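Long-range contacts in N-methyltransferase (PDB 5BSZ), which probably transfers a methyl group from S-adenosylmethionine to an amino sugar, as a sugar N-methyltransferase from a kedarcidin-producing actinomycete: residues 15-21 with 77-81; 72-77 with 92-98; 109-113 with 134-139. One frame throughout, in Å; residues are numbered along the deposited sequence.

In the fold
Interactions 1 and 2 meet at the ribose and adenine end of the cofactor site: their centres lie about 13 Å apart, they share Leu77, and both touch S-adenosyl-L-homocysteine. Along the chain their segments alternate, because strand 71-76 runs straight into helix 79-88 and then strand 94-96, while the 15-21 segment reaches back from near the N terminus. Interaction 3 follows, its centre about 13 Å from that of interaction 2 and about 23 Å from that of interaction 1, touching neither. Interactions 2 and 3 reach the same mixed sheet, one as a strand pair, the other through strand 110-113, on which the end of helix 124-135 packs, so a methyltransferase core combines cofactor-binding strand ends with a packed interior.

Interaction 1 (15-21 with 77-81); sequences LGEVYDL and LSPAM. With SAH (S-adenosyl-L-homocysteine), chain B.
Ser78 OG is gripped from two directions. Ser78 OG donates to Gly16 O at 2.9 Å, coming in 20° off the carbonyl plane, and it accepts a weak but straight capping bond from Met81 N at the start of helix 79-88. With OG anti to the backbone N (chi1 164°), the hydroxyl reaches across to the 15-21 segment while still serving as N-cap. The same Gly16 offers its N-H to O2' of S-adenosyl-L-homocysteine, Gly16 N lying 3.0 Å from that oxygen, so one residue joins ribose and helix start. Having no side chain, Gly16 also lets Met81 lie against it, with CG 3.6 Å from Gly16 C. Beyond CG the methionine is bent at chi2 and chi3, which places Met81 SD against Leu21 CD1 at 3.4 Å and brings CE tightly up to Val18. On the adenine side, Leu15 CD1 meets Leu77 CG at 3.8 Å, the two side chains crossing at a slant, and both leucines lie over the same face of the base. An N-terminal segment laid over the loop that follows strand 71-76 makes this the ribose and adenine wall of a class I methyltransferase cofactor pocket.

Interaction 2 (72-77 with 92-98); sequences AAGVEL and TPVHQAD. With SAH (S-adenosyl-L-homocysteine), chain B.
Parallel strand pairing joins Gly74 and Val75 to Val94 and His95, where strand 94-96 forms one outer edge of the mixed sheet within this chain and strand 71-76 is its inner neighbour. Three sound backbone bonds hold the pair: Gly74 N to Pro93 O, His95 N to Gly74 O and Glu76 N to His95 O, each 2.9 Å long. The last runs nearly along the C=O axis. The short strand segments are inclined by 26°, and toward their C-terminal ends the bonding weakens, with Ala97 N to Glu76 O stretched to 3.4 Å and Gln96 NE2 only weakly bound to Leu77 O. Gly74 leaves room for Val94 CG1 on the face shared with Glu76. On the other face the His95 ring presents its edge to Gly74 O, and Val75 CG1 packs on Ala97 CB at 4.2 Å. At the N-terminal end of the pairing a water links Ala72 N with Thr92 OG1, a hydroxyl also bonded to Thr90 O. Helix 79-88 connects the two strands in a beta-alpha-beta crossover of the Rossmann-like core, whose strand ends carry the cofactor site. Glu76, sharply bent at its second torsion (chi2 5°), sets its carboxylate against the ribose of S-adenosyl-L-homocysteine: OE1 accepts from O3' at 2.8 Å and OE2 from O2' at 2.6 Å. Gly57 N donates to OE1 and Ser78 N to OE2, which would fix the rotation of the group. An acidic residue gripping both ribose hydroxyls at the end of strand 71-76, the second of the fold, is a hallmark of class I methyltransferases. Asp98 reads the far end of the adenine, its OD1 taking a nearly straight bond from N6 of the same ligand at 2.9 Å while Phe100 N donates to the same oxygen.

Interaction 3 (109-113 with 134-139); sequences DAVCC and MARHLP
Val111 turns its two methyl branches to different neighbours at the end of helix 124-135. Val111 CG1, anti to the backbone N (chi1 176°), rests on Met134 CB at 3.7 Å and on the adjoining CG. Val111 CG2 meets Leu138 CD2 at 3.6 Å. Both Met134 and Leu138 run diagonally past the valine, so its fork is held between two long side chains coming from the helix end and from the turn beyond it. Met134 then stays extended past CG, running beside the strand until its terminal CE lies 3.6 Å from Cys113 CB and 3.8 Å from Cys113 SG. Val111 and Cys113, two residues apart on the strand, thus offer the same face to one methionine. Leu138 CD2 reaches the other way, over the backbone between Asp109 and Val111. A type I turn from Ala135 to Leu138 brings that leucine back to the sheet after the helix stops, and Leu138 N bonds to Ala135 O within it. His137 contributes its CB here, 4.1 Å from Val111 CG2, while its ring heads off to stack with Phe102 and to bond with Ala133 O and Leu104 N. No hydrogen bond crosses between the two segments; the contact is apolar and buried. With an alanine at Val111, both branch tips would be gone, which would probably open a gap between Met134 and Leu138 and leave the methionine freer to turn. Val54 and Leu144, from the flanking strands 50-54 and 143-146, close round Met134. This is the interior packing of a beta-alpha-beta unit, strand 110-113, helix 124-135 and strand 143-146, in the Rossmann-like methyltransferase fold.

Interaction 1 (15-21 with 77-81)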
loop_
_atom_site.group_PDB
_atom_site.type_symbol
_atom_site.label_atom_id
_atom_site.label_comp_id
_atom_site.label_asym_id
_atom_site.label_seq_id
_atom_site.Cartn_x
_atom_site.Cartn_y
_atom_site.Cartn_z
ATOM N N LEU A 15 9.994 0.081 -16.332
ATOM C CA LEU A 15 10.703 -0.728 -17.366
ATOM C C LEU A 15 11.614 -1.787 -16.676
ATOM O O LEU A 15 11.685 -1.830 -15.440
ATOM C CB LEU A 15 11.571 0.200 -18.265
ATOM C CG LEU A 15 10.854 0.941 -19.394
ATOM C CD1 LEU A 15 11.782 1.970 -20.042
ATOM C CD2 LEU A 15 10.289 -0.019 -20.431
ATOM N N GLY A 16 12.297 -2.639 -17.446
ATOM C CA GLY A 16 13.282 -3.585 -16.899
ATOM C C GLY A 16 13.985 -3.110 -15.626
ATOM O O GLY A 16 14.522 -1.984 -15.586
ATOM N N GLU A 17 13.981 -3.954 -14.584
ATOM C CA GLU A 17 14.742 -3.681 -13.345
ATOM C C GLU A 17 15.678 -4.828 -12.928
ATOM O O GLU A 17 15.293 -6.006 -12.982
ATOM C CB GLU A 17 13.796 -3.319 -12.190
ATOM C CG GLU A 17 13.223 -1.907 -12.284
ATOM C CD GLU A 17 11.879 -1.757 -11.596
ATOM O OE1 GLU A 17 11.794 -2.098 -10.394
ATOM O OE2 GLU A 17 10.911 -1.301 -12.250
ATOM N N VAL A 18 16.894 -4.458 -12.507
ATOM C CA VAL A 18 18.051 -5.369 -12.358
ATOM C C VAL A 18 17.705 -6.583 -11.507
ATOM O O VAL A 18 17.818 -7.730 -11.972
ATOM C CB VAL A 18 19.310 -4.666 -11.776
ATOM C CG1 VAL A 18 20.365 -5.671 -11.332
ATOM C CG2 VAL A 18 19.928 -3.715 -12.796
ATOM N N TYR A 19 17.288 -6.321 -10.269
ATOM C CA TYR A 19 17.005 -7.391 -9.312
ATOM C C TYR A 19 15.803 -8.224 -9.745
ATOM O O TYR A 19 15.815 -9.455 -9.637
ATOM C CB TYR A 19 16.803 -6.824 -7.900
ATOM C CG TYR A 19 18.119 -6.430 -7.283
ATOM C CD1 TYR A 19 18.742 -7.242 -6.343
ATOM C CD2 TYR A 19 18.757 -5.254 -7.671
ATOM C CE1 TYR A 19 19.957 -6.873 -5.788
ATOM C CE2 TYR A 19 19.972 -4.884 -7.134
ATOM C CZ TYR A 19 20.561 -5.695 -6.191
ATOM O OH TYR A 19 21.765 -5.308 -5.659
ATOM N N ASP A 20 14.766 -7.542 -10.225
ATOM C CA ASP A 20 13.592 -8.225 -10.729
ATOM C C ASP A 20 13.975 -9.225 -11.815
ATOM O O ASP A 20 13.534 -10.386 -11.787
ATOM C CB ASP A 20 12.569 -7.234 -11.284
ATOM C CG ASP A 20 11.351 -7.935 -11.835
ATOM O OD1 ASP A 20 10.638 -8.600 -11.058
ATOM O OD2 ASP A 20 11.130 -7.857 -13.056
ATOM N N LEU A 21 14.810 -8.768 -12.754
ATOM C CA LEU A 21 15.222 -9.619 -13.856
ATOM C C LEU A 21 16.163 -10.712 -13.342
ATOM O O LEU A 21 16.072 -11.852 -13.818
ATOM C CB LEU A 21 15.752 -8.803 -15.056
ATOM C CG LEU A 21 14.681 -7.975 -15.816
ATOM C CD1 LEU A 21 15.009 -7.636 -17.285
ATOM C CD2 LEU A 21 13.304 -8.622 -15.755
ATOM N N LEU A 77 15.574 -0.414 -23.772
ATOM C CA LEU A 77 14.999 0.884 -23.440
ATOM C C LEU A 77 15.246 1.299 -22.021
ATOM O O LEU A 77 15.316 2.483 -21.730
ATOM C CB LEU A 77 13.517 0.977 -23.785
ATOM C CG LEU A 77 12.830 2.337 -23.649
ATOM C CD1 LEU A 77 13.554 3.321 -24.585
ATOM C CD2 LEU A 77 11.382 2.137 -24.020
ATOM N N SER A 78 15.479 0.352 -21.136
ATOM C CA SER A 78 15.575 0.703 -19.734
ATOM C C SER A 78 17.019 1.135 -19.454
ATOM O O SER A 78 17.932 0.352 -19.652
ATOM C CB SER A 78 15.265 -0.498 -18.855
ATOM O OG SER A 78 15.729 -0.234 -17.546
ATOM N N PRO A 79 17.233 2.379 -18.997
ATOM C CA PRO A 79 18.612 2.789 -18.690
ATOM C C PRO A 79 19.312 1.864 -17.678
ATOM O O PRO A 79 20.493 1.576 -17.795
ATOM C CB PRO A 79 18.461 4.222 -18.137
ATOM C CG PRO A 79 17.000 4.551 -18.131
ATOM C CD PRO A 79 16.254 3.484 -18.878
ATOM N N ALA A 80 18.588 1.377 -16.691
ATOM C CA ALA A 80 19.180 0.522 -15.687
ATOM C C ALA A 80 19.642 -0.790 -16.307
ATOM O O ALA A 80 20.773 -1.210 -16.067
ATOM C CB ALA A 80 18.182 0.240 -14.565
ATOM N N MET A 81 18.773 -1.436 -17.097
ATOM C CA MET A 81 19.135 -2.679 -17.768
ATOM C C MET A 81 20.312 -2.493 -18.715
ATOM O O MET A 81 21.175 -3.386 -18.773
ATOM C CB MET A 81 17.987 -3.323 -18.559
ATOM C CG MET A 81 16.770 -3.740 -17.776
ATOM S SD MET A 81 17.103 -5.033 -16.563
ATOM C CE MET A 81 18.060 -4.101 -15.394
HETATM N N SAH B . 14.984 -10.667 -23.798
HETATM C CA SAH B . 15.247 -10.533 -22.316
HETATM C CB SAH B . 14.383 -9.468 -21.608
HETATM C CG SAH B . 13.205 -9.841 -20.740
HETATM S SD SAH B . 12.305 -8.555 -19.944
HETATM C C SAH B . 15.190 -11.935 -21.787
HETATM O O SAH B . 14.797 -12.900 -22.430
HETATM O OXT SAH B . 15.692 -12.163 -20.728
HETATM C "C5'" SAH B . 11.685 -7.513 -21.238
HETATM C "C4'" SAH B . 12.690 -6.377 -21.511
HETATM O "O4'" SAH B . 12.238 -5.556 -22.605
HETATM C "C3'" SAH B . 12.828 -5.406 -20.343
HETATM O "O3'" SAH B . 14.206 -5.375 -19.979
HETATM C "C2'" SAH B . 12.415 -4.026 -20.833
HETATM O "O2'" SAH B . 13.253 -2.968 -20.303
HETATM C "C1'" SAH B . 12.526 -4.195 -22.326
HETATM N N9 SAH B . 11.635 -3.332 -23.124
HETATM C C8 SAH B . 10.327 -3.024 -22.875
HETATM N N7 SAH B . 9.855 -2.182 -23.821
HETATM C C5 SAH B . 10.894 -1.926 -24.658
HETATM C C6 SAH B . 11.072 -1.103 -25.851
HETATM N N6 SAH B . 9.988 -0.422 -26.266
HETATM N N1 SAH B . 12.285 -1.131 -26.449
HETATM C C2 SAH B . 13.327 -1.812 -25.961
HETATM N N3 SAH B . 13.252 -2.598 -24.872
HETATM C C4 SAH B . 12.076 -2.687 -24.205
#

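Interaction 2 (72-77 with 92-98)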
loop_
_atom_site.group_PDB
_atom_site.type_symbol
_atom_site.label_atom_id
_atom_site.label_comp_id
_atom_site.label_asym_id
_atom_site.label_seq_id
_atom_site.Cartn_x
_atom_site.Cartn_y
_atom_site.Cartn_z
ATOM N N ALA A 72 28.785 -8.554 -31.489
ATOM C CA ALA A 72 27.404 -8.572 -30.959
ATOM C C ALA A 72 27.008 -7.206 -30.424
ATOM O O ALA A 72 27.874 -6.353 -30.106
ATOM C CB ALA A 72 27.293 -9.612 -29.848
ATOM N N ALA A 73 25.695 -7.016 -30.272
ATOM C CA ALA A 73 25.167 -5.807 -29.649
ATOM C C ALA A 73 23.818 -6.086 -29.012
ATOM O O ALA A 73 23.159 -7.094 -29.328
ATOM C CB ALA A 73 25.007 -4.648 -30.629
ATOM N N GLY A 74 23.431 -5.165 -28.138
ATOM C CA GLY A 74 22.073 -5.207 -27.555
ATOM C C GLY A 74 21.310 -3.921 -27.764
ATOM O O GLY A 74 21.911 -2.858 -28.001
ATOM N N VAL A 75 19.981 -3.994 -27.630
ATOM C CA VAL A 75 19.124 -2.819 -27.586
ATOM C C VAL A 75 18.269 -3.001 -26.341
ATOM O O VAL A 75 17.739 -4.116 -26.111
ATOM C CB VAL A 75 18.233 -2.724 -28.832
ATOM C CG1 VAL A 75 16.997 -1.881 -28.595
ATOM C CG2 VAL A 75 19.027 -2.148 -30.002
ATOM N N GLU A 76 18.195 -1.951 -25.524
ATOM C CA GLU A 76 17.385 -1.996 -24.271
ATOM C C GLU A 76 16.879 -0.577 -23.981
ATOM O O GLU A 76 17.676 0.367 -23.991
ATOM C CB GLU A 76 18.309 -2.464 -23.163
ATOM C CG GLU A 76 17.791 -3.134 -21.918
ATOM C CD GLU A 76 16.324 -3.460 -21.824
ATOM O OE1 GLU A 76 15.977 -4.631 -21.963
ATOM O OE2 GLU A 76 15.564 -2.526 -21.508
ATOM N N LEU A 77 15.574 -0.414 -23.772
ATOM C CA LEU A 77 14.999 0.884 -23.440
ATOM C C LEU A 77 15.246 1.299 -22.021
ATOM O O LEU A 77 15.316 2.483 -21.730
ATOM C CB LEU A 77 13.517 0.977 -23.785
ATOM C CG LEU A 77 12.830 2.337 -23.649
ATOM C CD1 LEU A 77 13.554 3.321 -24.585
ATOM C CD2 LEU A 77 11.382 2.137 -24.020
ATOM N N THR A 92 30.882 -5.202 -25.973
ATOM C CA THR A 92 29.604 -5.374 -26.654
ATOM C C THR A 92 28.737 -4.178 -26.285
ATOM O O THR A 92 28.343 -4.031 -25.124
ATOM C CB THR A 92 28.943 -6.695 -26.228
ATOM O OG1 THR A 92 29.875 -7.759 -26.409
ATOM C CG2 THR A 92 27.694 -7.022 -27.048
ATOM N N PRO A 93 28.445 -3.316 -27.276
ATOM C CA PRO A 93 27.663 -2.160 -26.948
ATOM C C PRO A 93 26.210 -2.596 -26.700
ATOM O O PRO A 93 25.713 -3.482 -27.401
ATOM C CB PRO A 93 27.765 -1.306 -28.188
ATOM C CG PRO A 93 28.030 -2.261 -29.310
ATOM C CD PRO A 93 28.837 -3.360 -28.699
ATOM N N VAL A 94 25.587 -1.950 -25.726
ATOM C CA VAL A 94 24.149 -2.004 -25.499
ATOM C C VAL A 94 23.608 -0.610 -25.635
ATOM O O VAL A 94 23.959 0.313 -24.878
ATOM C CB VAL A 94 23.855 -2.610 -24.130
ATOM C CG1 VAL A 94 22.362 -2.904 -24.013
ATOM C CG2 VAL A 94 24.613 -3.923 -23.969
ATOM N N HIS A 95 22.755 -0.456 -26.633
ATOM C CA HIS A 95 22.241 0.845 -27.005
ATOM C C HIS A 95 20.881 1.088 -26.312
ATOM O O HIS A 95 20.041 0.188 -26.246
ATOM C CB HIS A 95 21.977 0.846 -28.507
ATOM C CG HIS A 95 23.166 0.499 -29.337
ATOM N ND1 HIS A 95 24.107 1.443 -29.703
ATOM C CD2 HIS A 95 23.529 -0.656 -29.950
ATOM C CE1 HIS A 95 25.017 0.875 -30.478
ATOM N NE2 HIS A 95 24.702 -0.404 -30.625
ATOM N N GLN A 96 20.664 2.298 -25.821
ATOM C CA GLN A 96 19.376 2.697 -25.298
ATOM C C GLN A 96 18.482 3.089 -26.444
ATOM O O GLN A 96 18.737 4.093 -27.100
ATOM C CB GLN A 96 19.527 3.855 -24.308
ATOM C CG GLN A 96 18.185 4.093 -23.663
ATOM C CD GLN A 96 18.057 5.330 -22.803
ATOM O OE1 GLN A 96 18.744 6.323 -22.982
ATOM N NE2 GLN A 96 17.101 5.287 -21.897
ATOM N N ALA A 97 17.518 2.237 -26.782
ATOM C CA ALA A 97 16.606 2.519 -27.867
ATOM C C ALA A 97 15.337 1.703 -27.763
ATOM O O ALA A 97 15.245 0.734 -26.999
ATOM C CB ALA A 97 17.239 2.294 -29.225
ATOM N N ASP A 98 14.359 2.215 -28.501
ATOM C CA ASP A 98 13.016 1.685 -28.598
ATOM C C ASP A 98 12.956 0.645 -29.717
ATOM O O ASP A 98 13.185 0.936 -30.908
ATOM C CB ASP A 98 12.046 2.826 -28.856
ATOM C CG ASP A 98 10.601 2.374 -28.888
ATOM O OD1 ASP A 98 10.278 1.166 -28.651
ATOM O OD2 ASP A 98 9.820 3.251 -29.303
HETATM N N SAH B . 14.984 -10.667 -23.798
HETATM C CA SAH B . 15.247 -10.533 -22.316
HETATM C CB SAH B . 14.383 -9.468 -21.608
HETATM C CG SAH B . 13.205 -9.841 -20.740
HETATM S SD SAH B . 12.305 -8.555 -19.944
HETATM C C SAH B . 15.190 -11.935 -21.787
HETATM O O SAH B . 14.797 -12.900 -22.430
HETATM O OXT SAH B . 15.692 -12.163 -20.728
HETATM C "C5'" SAH B . 11.685 -7.513 -21.238
HETATM C "C4'" SAH B . 12.690 -6.377 -21.511
HETATM O "O4'" SAH B . 12.238 -5.556 -22.605
HETATM C "C3'" SAH B . 12.828 -5.406 -20.343
HETATM O "O3'" SAH B . 14.206 -5.375 -19.979
HETATM C "C2'" SAH B . 12.415 -4.026 -20.833
HETATM O "O2'" SAH B . 13.253 -2.968 -20.303
HETATM C "C1'" SAH B . 12.526 -4.195 -22.326
HETATM N N9 SAH B . 11.635 -3.332 -23.124
HETATM C C8 SAH B . 10.327 -3.024 -22.875
HETATM N N7 SAH B . 9.855 -2.182 -23.821
HETATM C C5 SAH B . 10.894 -1.926 -24.658
HETATM C C6 SAH B . 11.072 -1.103 -25.851
HETATM N N6 SAH B . 9.988 -0.422 -26.266
HETATM N N1 SAH B . 12.285 -1.131 -26.449
HETATM C C2 SAH B . 13.327 -1.812 -25.961
HETATM N N3 SAH B . 13.252 -2.598 -24.872
HETATM C C4 SAH B . 12.076 -2.687 -24.205
HETATM O O HOH W 1 30.745 -7.952 -29.334
#

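Interaction 3 (109-113 with 134-139)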
loop_
_atom_site.group_PDB
_atom_site.type_symbol
_atom_site.label_atom_id
_atom_site.label_comp_id
_atom_site.label_asym_id
_atom_site.label_seq_id
_atom_site.Cartn_x
_atom_site.Cartn_y
_atom_site.Cartn_z
ATOM N N ASP A 109 24.468 -10.438 -38.994
ATOM C CA ASP A 109 24.047 -11.701 -39.604
ATOM C C ASP A 109 22.712 -12.236 -39.033
ATOM O O ASP A 109 21.957 -12.880 -39.729
ATOM C CB ASP A 109 25.104 -12.779 -39.369
ATOM C CG ASP A 109 26.444 -12.430 -40.085
ATOM O OD1 ASP A 109 26.312 -11.868 -41.166
ATOM O OD2 ASP A 109 27.550 -12.608 -39.537
ATOM N N ALA A 110 22.461 -11.954 -37.762
ATOM C CA ALA A 110 21.212 -12.378 -37.066
ATOM C C ALA A 110 20.683 -11.286 -36.132
ATOM O O ALA A 110 21.452 -10.517 -35.515
ATOM C CB ALA A 110 21.492 -13.602 -36.234
ATOM N N VAL A 111 19.361 -11.221 -36.028
ATOM C CA VAL A 111 18.698 -10.363 -35.027
ATOM C C VAL A 111 17.716 -11.257 -34.228
ATOM O O VAL A 111 16.905 -12.029 -34.794
ATOM C CB VAL A 111 17.986 -9.172 -35.696
ATOM C CG1 VAL A 111 17.201 -8.325 -34.693
ATOM C CG2 VAL A 111 18.956 -8.234 -36.444
ATOM N N CYS A 112 17.767 -11.153 -32.904
ATOM C CA CYS A 112 16.785 -11.889 -32.113
ATOM C C CYS A 112 16.043 -10.997 -31.130
ATOM O O CYS A 112 16.511 -9.918 -30.715
ATOM C CB CYS A 112 17.416 -13.110 -31.436
ATOM S SG CYS A 112 18.735 -12.724 -30.260
ATOM N N CYS A 113 14.857 -11.460 -30.746
ATOM C CA CYS A 113 14.110 -10.828 -29.672
ATOM C C CYS A 113 13.459 -11.958 -28.869
ATOM O O CYS A 113 12.636 -12.713 -29.419
ATOM C CB CYS A 113 13.066 -9.934 -30.317
ATOM S SG CYS A 113 12.056 -9.011 -29.129
ATOM N N MET A 134 13.736 -4.517 -36.801
ATOM C CA MET A 134 14.643 -5.661 -36.755
ATOM C C MET A 134 15.196 -6.083 -38.131
ATOM O O MET A 134 16.399 -6.245 -38.273
ATOM C CB MET A 134 14.046 -6.894 -36.048
ATOM C CG MET A 134 13.796 -6.585 -34.552
ATOM S SD MET A 134 12.787 -7.904 -33.846
ATOM C CE MET A 134 12.382 -7.009 -32.347
ATOM N N ALA A 135 14.302 -6.281 -39.105
ATOM C CA ALA A 135 14.649 -6.716 -40.466
ATOM C C ALA A 135 15.581 -5.743 -41.207
ATOM O O ALA A 135 16.422 -6.200 -41.991
ATOM C CB ALA A 135 13.369 -6.923 -41.280
ATOM N N ARG A 136 15.475 -4.439 -40.978
ATOM C CA ARG A 136 16.435 -3.552 -41.621
ATOM C C ARG A 136 17.808 -3.540 -40.989
ATOM O O ARG A 136 18.681 -2.808 -41.449
ATOM C CB ARG A 136 15.919 -2.139 -41.744
ATOM C CG ARG A 136 15.662 -1.420 -40.469
ATOM C CD ARG A 136 14.705 -0.269 -40.781
ATOM N NE ARG A 136 14.500 0.523 -39.574
ATOM C CZ ARG A 136 13.321 0.842 -39.027
ATOM N NH1 ARG A 136 12.151 0.481 -39.579
ATOM N NH2 ARG A 136 13.327 1.536 -37.898
ATOM N N HIS A 137 17.997 -4.308 -39.916
ATOM C CA HIS A 137 19.348 -4.516 -39.425
ATOM C C HIS A 137 19.938 -5.815 -39.887
ATOM O O HIS A 137 20.887 -6.314 -39.263
ATOM C CB HIS A 137 19.385 -4.454 -37.909
ATOM C CG HIS A 137 19.119 -3.077 -37.410
ATOM N ND1 HIS A 137 17.849 -2.533 -37.329
ATOM C CD2 HIS A 137 19.981 -2.100 -37.059
ATOM C CE1 HIS A 137 17.943 -1.289 -36.897
ATOM N NE2 HIS A 137 19.227 -1.003 -36.741
ATOM N N LEU A 138 19.355 -6.373 -40.951
ATOM C CA LEU A 138 19.865 -7.601 -41.544
ATOM C C LEU A 138 20.307 -7.393 -42.990
ATOM O O LEU A 138 19.644 -6.645 -43.717
ATOM C CB LEU A 138 18.775 -8.672 -41.615
ATOM C CG LEU A 138 18.256 -9.205 -40.282
ATOM C CD1 LEU A 138 17.055 -10.104 -40.489
ATOM C CD2 LEU A 138 19.344 -9.936 -39.574
ATOM N N PRO A 139 21.364 -8.099 -43.424
ATOM C CA PRO A 139 21.628 -8.121 -44.865
ATOM C C PRO A 139 20.724 -9.145 -45.558
ATOM O O PRO A 139 19.975 -9.864 -44.899
ATOM C CB PRO A 139 23.052 -8.624 -44.924
ATOM C CG PRO A 139 23.062 -9.644 -43.844
ATOM C CD PRO A 139 22.311 -8.962 -42.709
#